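PDB 2G6G: GNA33 from Neisseria gonorrhoeae FA 1090, which probably cleaves the beta-1,4 linkage between N-acetylmuramic acid and N-acetylglucosamine in peptidoglycan, forming a 1,6-anhydro bond in the muramic acid residue. Local coordinates for residues 327-332 / 372-377; 343-348 / 378-383. All blocks are in the same frame, centred on the assembly; numbering follows the deposited sequence.

Contact 1 (327-332 / 372-377); sequences VGALGT and AQDTGS
Asp374 OD2 accepts a hydrogen bond from Ala329 N at 2.8 Å, and beside it Leu330 N bonds to Gln373 O at 3.2 Å. Two successive amides of a type I beta turn, Gly328 to Gly331, thus grip Gln373 and Asp374 of strand 365-374, one through the backbone and the other through a side chain. The first amide reaches OD2 from above the carboxylate plane, 40° out of it; the second is tilted 34° from the plane of its carbonyl. Gly328, with its bare CA, lets Asp374 OD2 approach to 3.3 Å. Gly331 closes the turn with a positive phi, to which glycine is well adapted, and its N bonds back to Gly328 O.

Side-chain packing surrounds these bonds: Ala329 CB meets both OG1 (3.4 Å) and the methyl CG2 of Thr375, and Leu330 CD2 lies 3.9 Å from Gln373 CG where the two side chains pass obliquely. A water donates to both Gln373 O and Thr332 O, the latter at 2.7 Å, and so ties the residue just after the turn to the strand.

In the next shell, the carboxylate is steered by its torsion: CG stands roughly anti to the backbone N (chi1 -155°), putting OD2 next to Ala329 N and within a weak bond of Thr375 N, while OD1 accepts from Tyr121 OH. Gln373 extends beyond CG to bond Ser64 O through NE2. Helix 58-72 therefore borders the contact, supplying Ser64, Leu67 for Thr332 OG1 and Asn71 for Leu330 O; strand 115-129 brings Tyr121, and strand 365-374, within the 3D domain, carries Gln373 and Asp374.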
loop_
_atom_site.group_PDB
_atom_site.type_symbol
_atom_site.label_atom_id
_atom_site.label_comp_id
_atom_site.label_asym_id
_atom_site.label_seq_id
_atom_site.Cartn_x
_atom_site.Cartn_y
_atom_site.Cartn_z
ATOM N N VAL A 327 3.324 2.503 6.481
ATOM C CA VAL A 327 2.170 3.370 6.670
ATOM C C VAL A 327 1.219 3.176 5.491
ATOM O O VAL A 327 1.619 3.318 4.351
ATOM C CB VAL A 327 2.625 4.861 6.804
ATOM C CG1 VAL A 327 1.450 5.831 6.705
ATOM C CG2 VAL A 327 3.400 5.084 8.123
ATOM N N GLY A 328 -0.036 2.838 5.756
ATOM C CA GLY A 328 -0.978 2.616 4.663
ATOM C C GLY A 328 -1.814 3.851 4.363
ATOM O O GLY A 328 -1.517 4.956 4.860
ATOM N N ALA A 329 -2.862 3.644 3.563
ATOM C CA ALA A 329 -3.797 4.710 3.124
ATOM C C ALA A 329 -4.427 5.498 4.266
ATOM O O ALA A 329 -4.804 6.645 4.088
ATOM C CB ALA A 329 -4.886 4.137 2.244
ATOM N N LEU A 330 -4.571 4.858 5.424
ATOM C CA LEU A 330 -5.134 5.492 6.588
ATOM C C LEU A 330 -4.135 6.439 7.246
ATOM O O LEU A 330 -4.516 7.263 8.071
ATOM C CB LEU A 330 -5.625 4.445 7.590
ATOM C CG LEU A 330 -6.303 4.918 8.888
ATOM C CD1 LEU A 330 -7.570 5.711 8.588
ATOM C CD2 LEU A 330 -6.624 3.745 9.818
ATOM N N GLY A 331 -2.862 6.319 6.884
ATOM C CA GLY A 331 -1.828 7.246 7.375
ATOM C C GLY A 331 -1.185 6.704 8.634
ATOM O O GLY A 331 -0.539 7.419 9.376
ATOM N N THR A 332 -1.318 5.400 8.805
ATOM C CA THR A 332 -1.084 4.717 10.055
ATOM C C THR A 332 -0.227 3.428 9.828
ATOM O O THR A 332 -0.384 2.764 8.808
ATOM C CB THR A 332 -2.512 4.479 10.659
ATOM O OG1 THR A 332 -2.665 5.207 11.891
ATOM C CG2 THR A 332 -2.905 3.042 10.741
ATOM N N ALA A 372 -9.015 -2.940 7.866
ATOM C CA ALA A 372 -9.017 -2.451 6.497
ATOM C C ALA A 372 -8.335 -1.086 6.481
ATOM O O ALA A 372 -9.011 -0.075 6.397
ATOM C CB ALA A 372 -10.478 -2.328 5.980
ATOM N N GLN A 373 -7.005 -1.055 6.585
ATOM C CA GLN A 373 -6.277 0.208 6.829
ATOM C C GLN A 373 -5.476 0.691 5.619
ATOM O O GLN A 373 -4.757 1.672 5.696
ATOM C CB GLN A 373 -5.371 0.095 8.070
ATOM C CG GLN A 373 -6.164 -0.066 9.391
ATOM C CD GLN A 373 -5.279 -0.460 10.570
ATOM O OE1 GLN A 373 -4.117 -0.837 10.377
ATOM N NE2 GLN A 373 -5.824 -0.379 11.794
ATOM N N ASP A 374 -5.601 -0.003 4.501
ATOM C CA ASP A 374 -4.809 0.319 3.320
ATOM C C ASP A 374 -5.652 0.222 2.035
ATOM O O ASP A 374 -6.796 -0.232 2.082
ATOM C CB ASP A 374 -3.563 -0.573 3.279
ATOM C CG ASP A 374 -2.394 0.068 2.490
ATOM O OD1 ASP A 374 -1.387 -0.634 2.256
ATOM O OD2 ASP A 374 -2.487 1.254 2.105
ATOM N N THR A 375 -5.104 0.712 0.914
ATOM C CA THR A 375 -5.729 0.616 -0.403
ATOM C C THR A 375 -4.623 0.299 -1.403
ATOM O O THR A 375 -3.439 0.300 -1.045
ATOM C CB THR A 375 -6.436 1.945 -0.840
ATOM O OG1 THR A 375 -5.466 2.999 -0.943
ATOM C CG2 THR A 375 -7.487 2.378 0.177
ATOM N N GLY A 376 -4.997 0.039 -2.655
ATOM C CA GLY A 376 -4.019 -0.273 -3.716
ATOM C C GLY A 376 -4.627 -0.155 -5.093
ATOM O O GLY A 376 -5.800 -0.441 -5.288
ATOM N N SER A 377 -3.824 0.245 -6.071
ATOM C CA SER A 377 -4.366 0.601 -7.377
ATOM C C SER A 377 -5.018 -0.604 -8.036
ATOM O O SER A 377 -6.012 -0.469 -8.735
ATOM C CB SER A 377 -3.282 1.207 -8.279
ATOM O OG SER A 377 -2.259 0.256 -8.539
HETATM O O HOH W 1 -2.617 2.906 7.222
#

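Contact 2 (343-348 / 378-383); sequences DRHYIT and AIKGAV. With SO4 (sulfate ion), chain G.
Ala382 lies over one face of the Tyr346 ring, its CB 4.0 Å from the ring centroid and 25° off the normal, a CH-pi contact within the 3D domain, a family of the double-psi beta-barrel clan. Ala382 N is over the ring too, displaced toward the rim, while Asp343 OD2 stands at the edge, in plane. Alanine suits this place because its small methyl lets the backbone come close, with CA only 3.6 Å from Tyr346 CG. The ring of Tyr420 also meets that of Tyr346, whose hydroxyl is bonded to Gly38 O. At the edge of the His345 ring lies Lys380 NZ, 4.0 Å from NE2; the imidazole's ND1 is taken by Arg421 O.

Asp343 joins the two loops. The carboxylate faces residues 380-381 because chi1 (-177°) swings it opposite the backbone N, and OD2 receives Gly381 N at 2.7 Å through the anti lone pair, in a nearly straight bond. The other oxygen, OD1, accepts from His345 N to make an Asx turn, so each oxygen fixes a different loop. Lys380 NZ, 4.6 Å from OD1, is beyond a salt bridge but may lend the carboxylate some favourable field. Gly381 has a positive phi, a backbone shape to which glycine is suited. A water accepting from Asp343 N lies within hydrogen-bonding distance of Gly381 O, to which it may donate, and probably adds a second link.

Arg344 turns away from the other loop and presents its guanidinium edge to a sulfate, probably from the crystallisation liquor: NH2 binds both O1 and O3, each at 3.0 Å.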
loop_
_atom_site.group_PDB
_atom_site.type_symbol
_atom_site.label_atom_id
_atom_site.label_comp_id
_atom_site.label_asym_id
_atom_site.label_seq_id
_atom_site.Cartn_x
_atom_site.Cartn_y
_atom_site.Cartn_z
ATOM N N ASP A 343 -10.734 -2.113 -1.439
ATOM C CA ASP A 343 -11.272 -1.103 -2.342
ATOM C C ASP A 343 -12.145 -0.142 -1.528
ATOM O O ASP A 343 -13.131 -0.541 -0.900
ATOM C CB ASP A 343 -12.091 -1.815 -3.417
ATOM C CG ASP A 343 -12.645 -0.872 -4.476
ATOM O OD1 ASP A 343 -12.555 0.370 -4.337
ATOM O OD2 ASP A 343 -13.190 -1.411 -5.466
ATOM N N ARG A 344 -11.770 1.126 -1.518
ATOM C CA ARG A 344 -12.514 2.137 -0.749
ATOM C C ARG A 344 -13.879 2.507 -1.314
ATOM O O ARG A 344 -14.666 3.151 -0.624
ATOM C CB ARG A 344 -11.684 3.409 -0.611
ATOM C CG ARG A 344 -10.666 3.269 0.454
ATOM C CD ARG A 344 -10.039 4.602 0.748
ATOM N NE ARG A 344 -10.939 5.428 1.534
ATOM C CZ ARG A 344 -10.697 6.701 1.817
ATOM N NH1 ARG A 344 -9.578 7.264 1.369
ATOM N NH2 ARG A 344 -11.566 7.387 2.539
ATOM N N HIS A 345 -14.153 2.135 -2.568
ATOM C CA HIS A 345 -15.494 2.301 -3.106
ATOM C C HIS A 345 -16.496 1.501 -2.293
ATOM O O HIS A 345 -17.640 1.940 -2.123
ATOM C CB HIS A 345 -15.576 1.868 -4.569
ATOM C CG HIS A 345 -14.811 2.741 -5.512
ATOM N ND1 HIS A 345 -15.146 4.056 -5.745
ATOM C CD2 HIS A 345 -13.746 2.477 -6.308
ATOM C CE1 HIS A 345 -14.309 4.570 -6.629
ATOM N NE2 HIS A 345 -13.448 3.635 -6.984
ATOM N N TYR A 346 -16.052 0.344 -1.780
ATOM C CA TYR A 346 -16.909 -0.630 -1.071
ATOM C C TYR A 346 -16.698 -0.782 0.438
ATOM O O TYR A 346 -17.657 -0.993 1.195
ATOM C CB TYR A 346 -16.764 -1.998 -1.724
ATOM C CG TYR A 346 -17.258 -1.977 -3.129
ATOM C CD1 TYR A 346 -16.377 -1.862 -4.193
ATOM C CD2 TYR A 346 -18.632 -2.001 -3.407
ATOM C CE1 TYR A 346 -16.859 -1.816 -5.520
ATOM C CE2 TYR A 346 -19.111 -1.961 -4.733
ATOM C CZ TYR A 346 -18.215 -1.880 -5.772
ATOM O OH TYR A 346 -18.664 -1.830 -7.086
ATOM N N ILE A 347 -15.446 -0.705 0.864
ATOM C CA ILE A 347 -15.126 -0.937 2.266
ATOM C C ILE A 347 -14.720 0.397 2.899
ATOM O O ILE A 347 -13.916 1.148 2.341
ATOM C CB ILE A 347 -14.003 -1.988 2.421
ATOM C CG1 ILE A 347 -14.337 -3.276 1.661
ATOM C CG2 ILE A 347 -13.674 -2.248 3.921
ATOM C CD1 ILE A 347 -15.433 -4.189 2.346
ATOM N N THR A 348 -15.322 0.693 4.045
ATOM C CA THR A 348 -15.036 1.900 4.800
ATOM C C THR A 348 -13.637 1.793 5.427
ATOM O O THR A 348 -13.403 0.944 6.299
ATOM C CB THR A 348 -16.070 2.081 5.922
ATOM O OG1 THR A 348 -17.378 2.171 5.349
ATOM C CG2 THR A 348 -15.774 3.337 6.791
ATOM N N ALA A 378 -4.486 -1.790 -7.764
ATOM C CA ALA A 378 -5.032 -3.012 -8.347
ATOM C C ALA A 378 -6.054 -3.727 -7.458
ATOM O O ALA A 378 -6.574 -4.796 -7.841
ATOM C CB ALA A 378 -3.901 -3.954 -8.744
ATOM N N ILE A 379 -6.330 -3.161 -6.276
ATOM C CA ILE A 379 -7.298 -3.736 -5.325
ATOM C C ILE A 379 -8.685 -3.147 -5.574
ATOM O O ILE A 379 -8.969 -2.030 -5.167
ATOM C CB ILE A 379 -6.881 -3.523 -3.815
ATOM C CG1 ILE A 379 -5.420 -3.899 -3.592
ATOM C CG2 ILE A 379 -7.764 -4.367 -2.890
ATOM C CD1 ILE A 379 -5.068 -5.342 -4.057
ATOM N N LYS A 380 -9.534 -3.911 -6.261
ATOM C CA LYS A 380 -10.815 -3.438 -6.770
ATOM C C LYS A 380 -11.906 -4.473 -6.531
ATOM O O LYS A 380 -11.696 -5.655 -6.781
ATOM C CB LYS A 380 -10.716 -3.180 -8.300
ATOM C CG LYS A 380 -9.852 -1.975 -8.724
ATOM C CD LYS A 380 -10.207 -0.703 -7.904
ATOM C CE LYS A 380 -9.745 0.569 -8.632
ATOM N NZ LYS A 380 -10.012 1.815 -7.835
ATOM N N GLY A 381 -13.076 -4.052 -6.070
ATOM C CA GLY A 381 -14.156 -5.030 -5.880
ATOM C C GLY A 381 -14.656 -5.077 -4.470
ATOM O O GLY A 381 -13.915 -4.723 -3.527
ATOM N N ALA A 382 -15.916 -5.492 -4.298
ATOM C CA ALA A 382 -16.525 -5.465 -2.947
ATOM C C ALA A 382 -15.874 -6.487 -2.002
ATOM O O ALA A 382 -15.641 -6.198 -0.825
ATOM C CB ALA A 382 -18.036 -5.672 -3.036
ATOM N N VAL A 383 -15.586 -7.679 -2.536
ATOM C CA VAL A 383 -14.923 -8.751 -1.787
ATOM C C VAL A 383 -13.554 -8.927 -2.424
ATOM O O VAL A 383 -13.386 -9.638 -3.451
ATOM C CB VAL A 383 -15.720 -10.101 -1.822
ATOM C CG1 VAL A 383 -15.102 -11.159 -0.866
ATOM C CG2 VAL A 383 -17.208 -9.881 -1.511
HETATM S S SO4 G . -10.457 10.702 3.183
HETATM O O1 SO4 G . -11.813 10.325 2.782
HETATM O O2 SO4 G . -9.793 11.382 2.069
HETATM O O3 SO4 G . -9.695 9.511 3.555
HETATM O O4 SO4 G . -10.521 11.594 4.341
HETATM O O HOH W 2 -12.291 -4.363 -1.191
#

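Both contacts involve loops that connect strands, and both turn on an aspartate carboxylate that accepts a backbone amide from the opposite segment. Contact 1 is nearer the centre of the chain and brings the loop before strand 339-341 onto Gln373 and Asp374 of strand 365-374; its chemistry is largely polar. Contact 2 lies farther out and pairs two loops, adding an aromatic face to its carboxylate bond, with the exposed Lys380 at its margin. Each is partly buried. Along the chain their segments alternate, 378-383 following directly on 372-377, and they touch where Thr375 CG2 packs 3.3 Å from Arg344 CG and Ala372 CB meets Ile347 CG2.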